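Arginase (Glaciozyma antarctica, PDB 5YNL) probably catalyses the hydrolysis of L-arginine to L-ornithine and urea. Local coordinates at residues Glu171-Trp176 and Asp271-Asp276; Leu79-Ser84 and Val348-Val353; Tyr139-Ala142 and Leu147-Thr150; Gly160-Thr165 and Ser200-Leu205. All blocks are in the same frame, centred on the assembly; numbering follows the deposited sequence.

Contact 1: Glu171-Trp176 and Asp271-Asp276; sequences EACLIW and DHVNPD
Cys173 and Val273 meet flank to flank, the CB of each heading toward the other. Cys173 CB and Val273 CB stand 3.7 Å apart. The thiol and a methyl continue beside each other, Cys173 SG lying 3.6 Å from Val273 CG2. Both of these end atoms sit between the N and the carbonyl carbon of their own residue (chi1 67° for Cys173), and the CB-SG and CB-CG2 bonds run nearly side by side across the gap. The amide of Asn274 approaches the sulphur from another side, roughly at right angles to Val273 CG2, with Asn274 ND2 3.8 Å from Cys173 SG, a van der Waals approach; this amide nitrogen donates to the backbone O of Arg279. Helix 254-273 fills the crossover between edge strand 250-253 and strand 281-286 in the parallel arginase sheet, and here its last turn reaches strand 173-177 at the strand's start, the end of the sheet away from the C-terminal strand ends where the arginase fold places its active site. Asn274 has just left the helical conformation, and the carbonyl of Val273 is taken up by Arg227. Two residues further along the strand, the outer part of Ile175 comes nearer, yet its CG1 stays about 4.5 Å from Val273 CG2. Ile281 flanks Cys173 from one neighbouring strand, and Val229 flanks Val273 from the other.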
loop_
_atom_site.group_PDB
_atom_site.type_symbol
_atom_site.label_atom_id
_atom_site.label_comp_id
_atom_site.label_asym_id
_atom_site.label_seq_id
_atom_site.Cartn_x
_atom_site.Cartn_y
_atom_site.Cartn_z
ATOM N N GLU A 171 10.653 2.589 -11.642
ATOM C CA GLU A 171 11.240 1.276 -11.446
ATOM C C GLU A 171 10.889 0.663 -10.097
ATOM O O GLU A 171 11.545 -0.288 -9.654
ATOM C CB GLU A 171 12.755 1.335 -11.650
ATOM C CG GLU A 171 13.171 1.754 -13.091
ATOM C CD GLU A 171 12.621 0.806 -14.143
ATOM O OE1 GLU A 171 12.286 -0.345 -13.789
ATOM O OE2 GLU A 171 12.517 1.193 -15.323
ATOM N N ALA A 172 9.842 1.179 -9.449
ATOM C CA ALA A 172 9.434 0.633 -8.146
ATOM C C ALA A 172 8.730 -0.718 -8.303
ATOM O O ALA A 172 8.322 -1.096 -9.407
ATOM C CB ALA A 172 8.535 1.608 -7.413
ATOM N N CYS A 173 8.565 -1.439 -7.203
ATOM C CA CYS A 173 7.726 -2.624 -7.228
ATOM C C CYS A 173 6.613 -2.460 -6.191
ATOM O O CYS A 173 6.701 -1.575 -5.338
ATOM C CB CYS A 173 8.563 -3.865 -6.941
ATOM S SG CYS A 173 9.213 -3.946 -5.288
ATOM N N LEU A 174 5.571 -3.288 -6.244
ATOM C CA LEU A 174 4.427 -3.066 -5.368
ATOM C C LEU A 174 4.067 -4.310 -4.582
ATOM O O LEU A 174 3.813 -5.383 -5.169
ATOM C CB LEU A 174 3.216 -2.600 -6.179
ATOM C CG LEU A 174 1.814 -2.489 -5.542
ATOM C CD1 LEU A 174 1.794 -1.568 -4.326
ATOM C CD2 LEU A 174 0.794 -2.013 -6.585
ATOM N N ILE A 175 4.038 -4.179 -3.256
ATOM C CA ILE A 175 3.631 -5.300 -2.414
ATOM C C ILE A 175 2.279 -4.962 -1.819
ATOM O O ILE A 175 2.118 -3.967 -1.104
ATOM C CB ILE A 175 4.659 -5.584 -1.317
ATOM C CG1 ILE A 175 5.977 -5.989 -1.967
ATOM C CG2 ILE A 175 4.186 -6.721 -0.364
ATOM C CD1 ILE A 175 7.033 -6.280 -0.964
ATOM N N TRP A 176 1.293 -5.777 -2.142
ATOM C CA TRP A 176 -0.074 -5.412 -1.863
ATOM C C TRP A 176 -0.559 -6.395 -0.804
ATOM O O TRP A 176 -0.590 -7.612 -1.037
ATOM C CB TRP A 176 -0.870 -5.542 -3.151
ATOM C CG TRP A 176 -2.282 -5.094 -3.109
ATOM C CD1 TRP A 176 -3.350 -5.755 -2.556
ATOM C CD2 TRP A 176 -2.814 -3.920 -3.726
ATOM N NE1 TRP A 176 -4.507 -5.033 -2.766
ATOM C CE2 TRP A 176 -4.203 -3.906 -3.479
ATOM C CE3 TRP A 176 -2.245 -2.866 -4.441
ATOM C CZ2 TRP A 176 -5.028 -2.865 -3.921
ATOM C CZ3 TRP A 176 -3.060 -1.844 -4.878
ATOM C CH2 TRP A 176 -4.436 -1.850 -4.622
ATOM N N ASP A 271 11.791 -11.840 -3.716
ATOM C CA ASP A 271 12.518 -12.404 -4.858
ATOM C C ASP A 271 11.728 -12.343 -6.154
ATOM O O ASP A 271 12.311 -12.373 -7.212
ATOM C CB ASP A 271 12.991 -13.845 -4.602
ATOM C CG ASP A 271 13.907 -13.943 -3.419
ATOM O OD1 ASP A 271 14.395 -12.892 -2.949
ATOM O OD2 ASP A 271 14.137 -15.074 -2.946
ATOM N N HIS A 272 10.406 -12.271 -6.088
ATOM C CA HIS A 272 9.672 -12.212 -7.346
ATOM C C HIS A 272 9.696 -10.804 -7.938
ATOM O O HIS A 272 10.007 -10.644 -9.114
ATOM C CB HIS A 272 8.237 -12.717 -7.208
ATOM C CG HIS A 272 7.488 -12.746 -8.500
ATOM N ND1 HIS A 272 7.792 -13.627 -9.517
ATOM C CD2 HIS A 272 6.464 -11.988 -8.957
ATOM C CE1 HIS A 272 6.975 -13.426 -10.534
ATOM N NE2 HIS A 272 6.159 -12.435 -10.222
ATOM N N VAL A 273 9.398 -9.776 -7.137
ATOM C CA VAL A 273 9.311 -8.434 -7.708
ATOM C C VAL A 273 10.630 -7.671 -7.616
ATOM O O VAL A 273 10.830 -6.676 -8.309
ATOM C CB VAL A 273 8.147 -7.585 -7.101
ATOM C CG1 VAL A 273 6.801 -8.209 -7.433
ATOM C CG2 VAL A 273 8.322 -7.424 -5.584
ATOM N N ASN A 274 11.529 -8.145 -6.760
ATOM C CA ASN A 274 12.745 -7.390 -6.461
ATOM C C ASN A 274 13.972 -8.277 -6.267
ATOM O O ASN A 274 14.662 -8.156 -5.248
ATOM C CB ASN A 274 12.513 -6.564 -5.188
ATOM C CG ASN A 274 13.292 -5.276 -5.181
ATOM O OD1 ASN A 274 14.254 -5.102 -5.956
ATOM N ND2 ASN A 274 12.885 -4.349 -4.306
ATOM N N PRO A 275 14.259 -9.161 -7.247
ATOM C CA PRO A 275 15.273 -10.195 -7.011
ATOM C C PRO A 275 16.644 -9.633 -6.634
ATOM O O PRO A 275 17.282 -10.203 -5.752
ATOM C CB PRO A 275 15.359 -10.938 -8.361
ATOM C CG PRO A 275 14.846 -9.948 -9.388
ATOM C CD PRO A 275 13.760 -9.180 -8.638
ATOM N N ASP A 276 17.079 -8.550 -7.273
ATOM C CA ASP A 276 18.382 -7.947 -6.982
ATOM C C ASP A 276 18.368 -6.926 -5.847
ATOM O O ASP A 276 19.370 -6.261 -5.608
ATOM C CB ASP A 276 18.937 -7.246 -8.230
ATOM C CG ASP A 276 18.973 -8.142 -9.419
ATOM O OD1 ASP A 276 19.390 -9.312 -9.276
ATOM O OD2 ASP A 276 18.583 -7.672 -10.504
#

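Contact 2: Leu79-Ser84 and Val348-Val353; sequences LQLIES and VGRSLV
This is a helix-to-helix contact on one face of the arginase alpha/beta fold: Leu81 of helix 77-83 and the nearby Ser84 meet Gly349 and Arg350 of helix 345-356, near the surface at one side and buried at the other. The buried side belongs to Leu81. Its CG is anti to the backbone N (chi1 -158°), which carries both methyls across to the other helix: Leu81 CD1 lies 3.5 Å from Arg350 CB and also borders the next carbon of that chain. The second methyl rests on the backbone, Leu81 CD2 being 3.9 Å from Gly349 C, and the glycine, with no CB of its own, lets it come this close. Leu86 of helix 86-92 touches the side chains of both Leu81 and Arg350. The arginine chain bends at chi3 (86°) and turns its guanidinium to Ser84, passing the hydroxyl closely, with Arg350 CD 3.3 Å from Ser84 OG. Its main polar partner is Asp89, which takes NE, and Asp347 pairs with NH1. With Arg350 cut back to an alanine, Asp89 and Asp347 would probably lose this ionic partner, and Leu81 CD1 the cover of the arginine CG and CD. Toward Ser84 the guanidinium makes just a weak bond, Arg350 NH1 to Ser84 OG at 3.4 Å, and Ser84 O sits over one guanidinium face without a bonding angle. The serine hydroxyl itself bonds back within its own segment, Ser84 OG donating to Leu81 O at 2.6 Å.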
loop_
_atom_site.group_PDB
_atom_site.type_symbol
_atom_site.label_atom_id
_atom_site.label_comp_id
_atom_site.label_asym_id
_atom_site.label_seq_id
_atom_site.Cartn_x
_atom_site.Cartn_y
_atom_site.Cartn_z
ATOM N N LEU A 79 -7.714 10.068 10.861
ATOM C CA LEU A 79 -7.668 11.170 11.817
ATOM C C LEU A 79 -7.325 10.647 13.210
ATOM O O LEU A 79 -6.489 11.236 13.887
ATOM C CB LEU A 79 -8.968 11.992 11.829
ATOM C CG LEU A 79 -9.043 13.241 12.743
ATOM C CD1 LEU A 79 -7.910 14.233 12.473
ATOM C CD2 LEU A 79 -10.394 13.975 12.654
ATOM N N GLN A 80 -7.944 9.547 13.635
ATOM C CA GLN A 80 -7.675 8.990 14.964
ATOM C C GLN A 80 -6.209 8.628 15.142
ATOM O O GLN A 80 -5.595 8.969 16.147
ATOM C CB GLN A 80 -8.537 7.753 15.237
ATOM C CG GLN A 80 -10.011 8.017 15.252
ATOM C CD GLN A 80 -10.738 7.202 16.306
ATOM O OE1 GLN A 80 -10.135 6.417 17.051
ATOM N NE2 GLN A 80 -12.045 7.393 16.383
ATOM N N LEU A 81 -5.666 7.912 14.163
ATOM C CA LEU A 81 -4.249 7.548 14.148
ATOM C C LEU A 81 -3.366 8.784 14.337
ATOM O O LEU A 81 -2.390 8.757 15.092
ATOM C CB LEU A 81 -3.909 6.850 12.824
ATOM C CG LEU A 81 -2.680 5.948 12.765
ATOM C CD1 LEU A 81 -2.198 5.576 14.161
ATOM C CD2 LEU A 81 -3.027 4.691 11.991
ATOM N N ILE A 82 -3.735 9.860 13.649
ATOM C CA ILE A 82 -3.007 11.118 13.708
ATOM C C ILE A 82 -3.142 11.755 15.088
ATOM O O ILE A 82 -2.166 12.304 15.633
ATOM C CB ILE A 82 -3.493 12.075 12.605
ATOM C CG1 ILE A 82 -2.776 11.748 11.281
ATOM C CG2 ILE A 82 -3.234 13.508 12.982
ATOM C CD1 ILE A 82 -3.466 12.288 10.022
ATOM N N GLU A 83 -4.349 11.673 15.649
ATOM C CA GLU A 83 -4.622 12.139 17.003
ATOM C C GLU A 83 -3.875 11.306 18.049
ATOM O O GLU A 83 -3.585 11.798 19.136
ATOM C CB GLU A 83 -6.122 12.026 17.294
ATOM C CG GLU A 83 -7.053 12.940 16.517
ATOM C CD GLU A 83 -8.513 12.677 16.883
ATOM O OE1 GLU A 83 -8.820 12.458 18.083
ATOM O OE2 GLU A 83 -9.354 12.661 15.964
ATOM N N SER A 84 -3.586 10.043 17.716
ATOM C CA SER A 84 -3.100 9.056 18.695
ATOM C C SER A 84 -1.600 9.128 18.985
ATOM O O SER A 84 -1.111 8.397 19.837
ATOM C CB SER A 84 -3.468 7.617 18.276
ATOM O OG SER A 84 -2.696 7.171 17.166
ATOM N N VAL A 348 -2.831 -0.594 16.162
ATOM C CA VAL A 348 -2.226 -1.545 15.245
ATOM C C VAL A 348 -1.597 -0.783 14.087
ATOM O O VAL A 348 -0.440 -1.027 13.740
ATOM C CB VAL A 348 -3.252 -2.557 14.709
ATOM C CG1 VAL A 348 -2.746 -3.225 13.469
ATOM C CG2 VAL A 348 -3.574 -3.583 15.759
ATOM N N GLY A 349 -2.360 0.142 13.496
ATOM C CA GLY A 349 -1.883 0.925 12.360
ATOM C C GLY A 349 -0.626 1.669 12.764
ATOM O O GLY A 349 0.364 1.683 12.043
ATOM N N ARG A 350 -0.654 2.244 13.955
ATOM C CA ARG A 350 0.493 2.974 14.470
ATOM C C ARG A 350 1.741 2.106 14.590
ATOM O O ARG A 350 2.836 2.507 14.204
ATOM C CB ARG A 350 0.165 3.586 15.824
ATOM C CG ARG A 350 0.910 4.856 16.027
ATOM C CD ARG A 350 0.293 5.676 17.131
ATOM N NE ARG A 350 0.816 5.267 18.420
ATOM C CZ ARG A 350 0.066 5.000 19.473
ATOM N NH1 ARG A 350 -1.254 5.116 19.386
ATOM N NH2 ARG A 350 0.638 4.634 20.616
ATOM N N SER A 351 1.557 0.923 15.154
ATOM C CA SER A 351 2.641 -0.021 15.291
ATOM C C SER A 351 3.262 -0.359 13.921
ATOM O O SER A 351 4.479 -0.346 13.807
ATOM C CB SER A 351 2.163 -1.280 16.021
ATOM O OG SER A 351 3.237 -1.900 16.707
ATOM N N LEU A 352 2.435 -0.618 12.899
ATOM C CA LEU A 352 2.955 -1.028 11.601
ATOM C C LEU A 352 3.703 0.137 10.943
ATOM O O LEU A 352 4.703 -0.078 10.228
ATOM C CB LEU A 352 1.857 -1.519 10.655
ATOM C CG LEU A 352 0.937 -2.696 11.018
ATOM C CD1 LEU A 352 -0.204 -2.819 9.970
ATOM C CD2 LEU A 352 1.728 -4.037 11.104
ATOM N N VAL A 353 3.224 1.364 11.164
ATOM C CA VAL A 353 3.907 2.523 10.593
ATOM C C VAL A 353 5.312 2.615 11.185
ATOM O O VAL A 353 6.285 2.619 10.441
ATOM C CB VAL A 353 3.128 3.867 10.805
ATOM C CG1 VAL A 353 3.998 5.049 10.444
ATOM C CG2 VAL A 353 1.851 3.894 9.955
#

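Contact 3: Tyr139-Ala142 and Leu147-Thr150; sequences YAHA and LTVT
Thr148 pushes its hydroxyl against the root of His141, and this is the tight spot of the contact: Thr148 OG1 lies 3.3 Å from His141 CB. The same oxygen, Thr148 OG1, comes within 3.6 Å of Ala142 N without forming a hydrogen bond, so it packs into the angle between the histidine CB and the following peptide. The threonine torsion (chi1 -45°) turns OG1 beside its own backbone N and directs it at the helix, while the methyl takes the other branch, Thr148 CG2 standing 4.0 Å from His141 CB. Away from this point the fit slackens. The methyl Ala142 CB comes no nearer than 4.4 Å to Thr148 OG1, and His141, a partly exposed residue, leans its imidazole obliquely past the threonine methyl. What fixes the ring is a bond from outside the pair, between His141 ND1 and Gln146 OE1, in the short turn that joins helix to strand. Ala140 is exposed to solvent; the CB of Tyr139 points away from the strand, and its ring makes a cation-pi contact with Lys167 of helix 158-168. Helix 124-142 leads into strand 147-152 after four residues, completing a beta-alpha-beta crossover from edge strand 96-99 that passes strand 57-63. Strand 147-152 lies between strands 57-63 and 324-330; Val61 of the former touches both His141 and Thr148, and helix 158-168 packs alongside through Ala168 on Ala142.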
loop_
_atom_site.group_PDB
_atom_site.type_symbol
_atom_site.label_atom_id
_atom_site.label_comp_id
_atom_site.label_asym_id
_atom_site.label_seq_id
_atom_site.Cartn_x
_atom_site.Cartn_y
_atom_site.Cartn_z
ATOM N N TYR A 139 2.853 12.348 -4.963
ATOM C CA TYR A 139 3.997 12.698 -5.807
ATOM C C TYR A 139 4.792 13.858 -5.217
ATOM O O TYR A 139 6.027 13.823 -5.212
ATOM C CB TYR A 139 3.602 13.031 -7.251
ATOM C CG TYR A 139 4.814 13.430 -8.054
ATOM C CD1 TYR A 139 5.743 12.481 -8.462
ATOM C CD2 TYR A 139 5.056 14.758 -8.369
ATOM C CE1 TYR A 139 6.872 12.842 -9.182
ATOM C CE2 TYR A 139 6.184 15.132 -9.087
ATOM C CZ TYR A 139 7.084 14.171 -9.490
ATOM O OH TYR A 139 8.197 14.541 -10.199
ATOM N N ALA A 140 4.076 14.874 -4.730
ATOM C CA ALA A 140 4.689 16.032 -4.080
ATOM C C ALA A 140 5.700 15.580 -3.035
ATOM O O ALA A 140 6.864 15.955 -3.077
ATOM C CB ALA A 140 3.620 16.902 -3.438
ATOM N N HIS A 141 5.242 14.762 -2.097
ATOM C CA HIS A 141 6.135 14.125 -1.137
ATOM C C HIS A 141 7.168 13.221 -1.826
ATOM O O HIS A 141 8.356 13.301 -1.523
ATOM C CB HIS A 141 5.327 13.353 -0.089
ATOM C CG HIS A 141 4.463 14.231 0.764
ATOM N ND1 HIS A 141 4.918 14.819 1.921
ATOM C CD2 HIS A 141 3.179 14.634 0.612
ATOM C CE1 HIS A 141 3.943 15.539 2.460
ATOM N NE2 HIS A 141 2.882 15.443 1.684
ATOM N N ALA A 142 6.715 12.367 -2.745
ATOM C CA ALA A 142 7.615 11.486 -3.497
ATOM C C ALA A 142 8.736 12.245 -4.230
ATOM O O ALA A 142 9.915 11.894 -4.131
ATOM C CB ALA A 142 6.824 10.642 -4.487
ATOM N N LEU A 147 9.525 9.620 2.361
ATOM C CA LEU A 147 8.808 8.349 2.350
ATOM C C LEU A 147 7.357 8.749 2.595
ATOM O O LEU A 147 7.059 9.299 3.645
ATOM C CB LEU A 147 9.322 7.440 3.473
ATOM C CG LEU A 147 9.123 5.923 3.381
ATOM C CD1 LEU A 147 9.972 5.246 4.437
ATOM C CD2 LEU A 147 7.650 5.556 3.549
ATOM N N THR A 148 6.472 8.535 1.623
ATOM C CA THR A 148 5.080 8.986 1.753
ATOM C C THR A 148 4.221 7.938 2.465
ATOM O O THR A 148 3.989 6.833 1.941
ATOM C CB THR A 148 4.459 9.283 0.394
ATOM O OG1 THR A 148 5.391 10.048 -0.385
ATOM C CG2 THR A 148 3.143 10.035 0.555
ATOM N N VAL A 149 3.760 8.284 3.659
ATOM C CA VAL A 149 2.865 7.418 4.414
ATOM C C VAL A 149 1.432 7.829 4.085
ATOM O O VAL A 149 0.981 8.895 4.517
ATOM C CB VAL A 149 3.115 7.523 5.947
ATOM C CG1 VAL A 149 2.183 6.594 6.720
ATOM C CG2 VAL A 149 4.585 7.209 6.283
ATOM N N THR A 150 0.717 7.013 3.307
ATOM C CA THR A 150 -0.686 7.324 3.043
ATOM C C THR A 150 -1.583 6.599 4.029
ATOM O O THR A 150 -1.589 5.347 4.110
ATOM C CB THR A 150 -1.147 7.030 1.612
ATOM O OG1 THR A 150 -0.191 7.542 0.680
ATOM C CG2 THR A 150 -2.485 7.706 1.359
#

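Contact 4: Gly160-Thr165 and Ser200-Leu205; sequences GTVSGT and SFLLGL
With CG turned beside its backbone N (chi1 -57°) and an extended second torsion (chi2 165°), Leu202 sends its two methyls out to helix 158-168. Val162 answers with CG1 anti to the backbone N (chi1 167°), and the branches meet at an oblique angle: Leu202 CD1 is 3.8 Å from Val162 CG1 and 3.9 Å from Val162 CB. The other methyl, Leu202 CD2, lies against both Ser163 OG (3.8 Å) and Val162 CG1. That hydroxyl is hydrogen-bonded to Met159 O, and against the leucine methyl it makes van der Waals contact. Helix 158-168 belongs to the crossover from strand 147-152 to strand 173-177 of the arginase sheet, and short helix 198-202 lies further along the chain, ahead of strand 228-233. A Schellman motif finishes the short helix, with Leu205 N bonded to Ser200 O at 3.2 Å, Gly204 N weakly to Phe201 O, and Gly204 as the positive-phi C-prime residue. Replacing Leu202 by an alanine would probably open a gap beside Val162 and Ser163 and remove the apolar contact of the leucine methyls with them. Val162 also touches His282 of strand 281-286, while Ser163 is flanked by Trp218 and by Ala135 of helix 124-142.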
loop_
_atom_site.group_PDB
_atom_site.type_symbol
_atom_site.label_atom_id
_atom_site.label_comp_id
_atom_site.label_asym_id
_atom_site.label_seq_id
_atom_site.Cartn_x
_atom_site.Cartn_y
_atom_site.Cartn_z
ATOM N N GLY A 160 -4.311 6.302 -6.516
ATOM C CA GLY A 160 -3.565 7.540 -6.392
ATOM C C GLY A 160 -2.161 7.332 -5.858
ATOM O O GLY A 160 -1.175 7.775 -6.468
ATOM N N THR A 161 -2.082 6.655 -4.717
ATOM C CA THR A 161 -0.822 6.406 -4.029
ATOM C C THR A 161 0.224 5.741 -4.947
ATOM O O THR A 161 1.407 6.118 -4.945
ATOM C CB THR A 161 -1.082 5.557 -2.747
ATOM O OG1 THR A 161 -0.009 5.696 -1.812
ATOM C CG2 THR A 161 -1.214 4.135 -3.094
ATOM N N VAL A 162 -0.214 4.776 -5.753
ATOM C CA VAL A 162 0.693 4.040 -6.625
ATOM C C VAL A 162 1.052 4.899 -7.857
ATOM O O VAL A 162 2.173 4.839 -8.366
ATOM C CB VAL A 162 0.075 2.671 -7.035
ATOM C CG1 VAL A 162 0.842 2.019 -8.182
ATOM C CG2 VAL A 162 0.000 1.731 -5.852
ATOM N N SER A 163 0.112 5.720 -8.318
ATOM C CA SER A 163 0.402 6.601 -9.445
ATOM C C SER A 163 1.514 7.588 -9.097
ATOM O O SER A 163 2.503 7.690 -9.814
ATOM C CB SER A 163 -0.852 7.353 -9.882
ATOM O OG SER A 163 -1.880 6.443 -10.225
ATOM N N GLY A 164 1.352 8.301 -7.983
ATOM C CA GLY A 164 2.345 9.263 -7.534
ATOM C C GLY A 164 3.702 8.622 -7.329
ATOM O O GLY A 164 4.709 9.114 -7.835
ATOM N N THR A 165 3.722 7.514 -6.588
ATOM C CA THR A 165 4.948 6.800 -6.257
ATOM C C THR A 165 5.687 6.328 -7.514
ATOM O O THR A 165 6.904 6.532 -7.650
ATOM C CB THR A 165 4.631 5.600 -5.354
ATOM O OG1 THR A 165 4.117 6.069 -4.090
ATOM C CG2 THR A 165 5.866 4.757 -5.144
ATOM N N SER A 200 -6.705 -2.899 -11.812
ATOM C CA SER A 200 -7.034 -3.018 -13.222
ATOM C C SER A 200 -6.712 -1.737 -13.998
ATOM O O SER A 200 -6.436 -1.787 -15.201
ATOM C CB SER A 200 -8.503 -3.423 -13.396
ATOM O OG SER A 200 -9.387 -2.349 -13.138
ATOM N N PHE A 201 -6.732 -0.590 -13.316
ATOM C CA PHE A 201 -6.395 0.681 -13.967
ATOM C C PHE A 201 -4.872 0.842 -14.001
ATOM O O PHE A 201 -4.304 1.271 -14.997
ATOM C CB PHE A 201 -7.030 1.864 -13.221
ATOM C CG PHE A 201 -8.532 1.977 -13.388
ATOM C CD1 PHE A 201 -9.402 1.142 -12.687
ATOM C CD2 PHE A 201 -9.075 2.956 -14.216
ATOM C CE1 PHE A 201 -10.786 1.259 -12.835
ATOM C CE2 PHE A 201 -10.461 3.077 -14.371
ATOM C CZ PHE A 201 -11.314 2.226 -13.678
ATOM N N LEU A 202 -4.211 0.509 -12.889
ATOM C CA LEU A 202 -2.751 0.628 -12.824
ATOM C C LEU A 202 -2.058 -0.308 -13.813
ATOM O O LEU A 202 -0.991 0.017 -14.345
ATOM C CB LEU A 202 -2.257 0.367 -11.409
ATOM C CG LEU A 202 -2.886 1.299 -10.373
ATOM C CD1 LEU A 202 -2.656 0.756 -8.963
ATOM C CD2 LEU A 202 -2.373 2.733 -10.510
ATOM N N LEU A 203 -2.671 -1.465 -14.057
ATOM C CA LEU A 203 -2.118 -2.426 -15.005
ATOM C C LEU A 203 -2.471 -1.980 -16.419
ATOM O O LEU A 203 -1.807 -2.353 -17.385
ATOM C CB LEU A 203 -2.631 -3.836 -14.721
ATOM C CG LEU A 203 -2.140 -4.426 -13.391
ATOM C CD1 LEU A 203 -3.059 -5.544 -12.943
ATOM C CD2 LEU A 203 -0.695 -4.949 -13.524
ATOM N N GLY A 204 -3.508 -1.157 -16.521
ATOM C CA GLY A 204 -3.915 -0.611 -17.796
ATOM C C GLY A 204 -4.706 -1.588 -18.636
ATOM O O GLY A 204 -4.160 -2.246 -19.520
ATOM N N LEU A 205 -5.997 -1.688 -18.354
ATOM C CA LEU A 205 -6.909 -2.388 -19.246
ATOM C C LEU A 205 -8.279 -1.733 -19.159
ATOM O O LEU A 205 -9.271 -2.298 -19.637
ATOM C CB LEU A 205 -6.960 -3.903 -18.959
ATOM C CG LEU A 205 -7.018 -4.547 -17.565
ATOM C CD1 LEU A 205 -5.703 -4.440 -16.807
ATOM C CD2 LEU A 205 -8.164 -4.000 -16.738
#

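All four contacts are built round one eight-stranded parallel sheet, whose crossover helices lie on both faces: contacts 3 and 4 on one, contacts 1 and 2 on the other. Strand 173-177, part of contact 1, also meets contact 4 on its other side, Leu174 CD2 lying 3.9 Å from Val162 CG2. Likewise strand 147-152 of contact 3 meets contact 2 through Val149 and Val353. Contacts 3 and 4, with centres 15 Å apart, are joined by a probable hydrogen bond between Thr150 and Thr161. Contacts 1 and 2 do not touch, their centres 26 Å apart. Contact 2 joins segments near both ends of the modelled chain; between them contact 3 closes before contacts 4 and 1 begin, whose segments alternate.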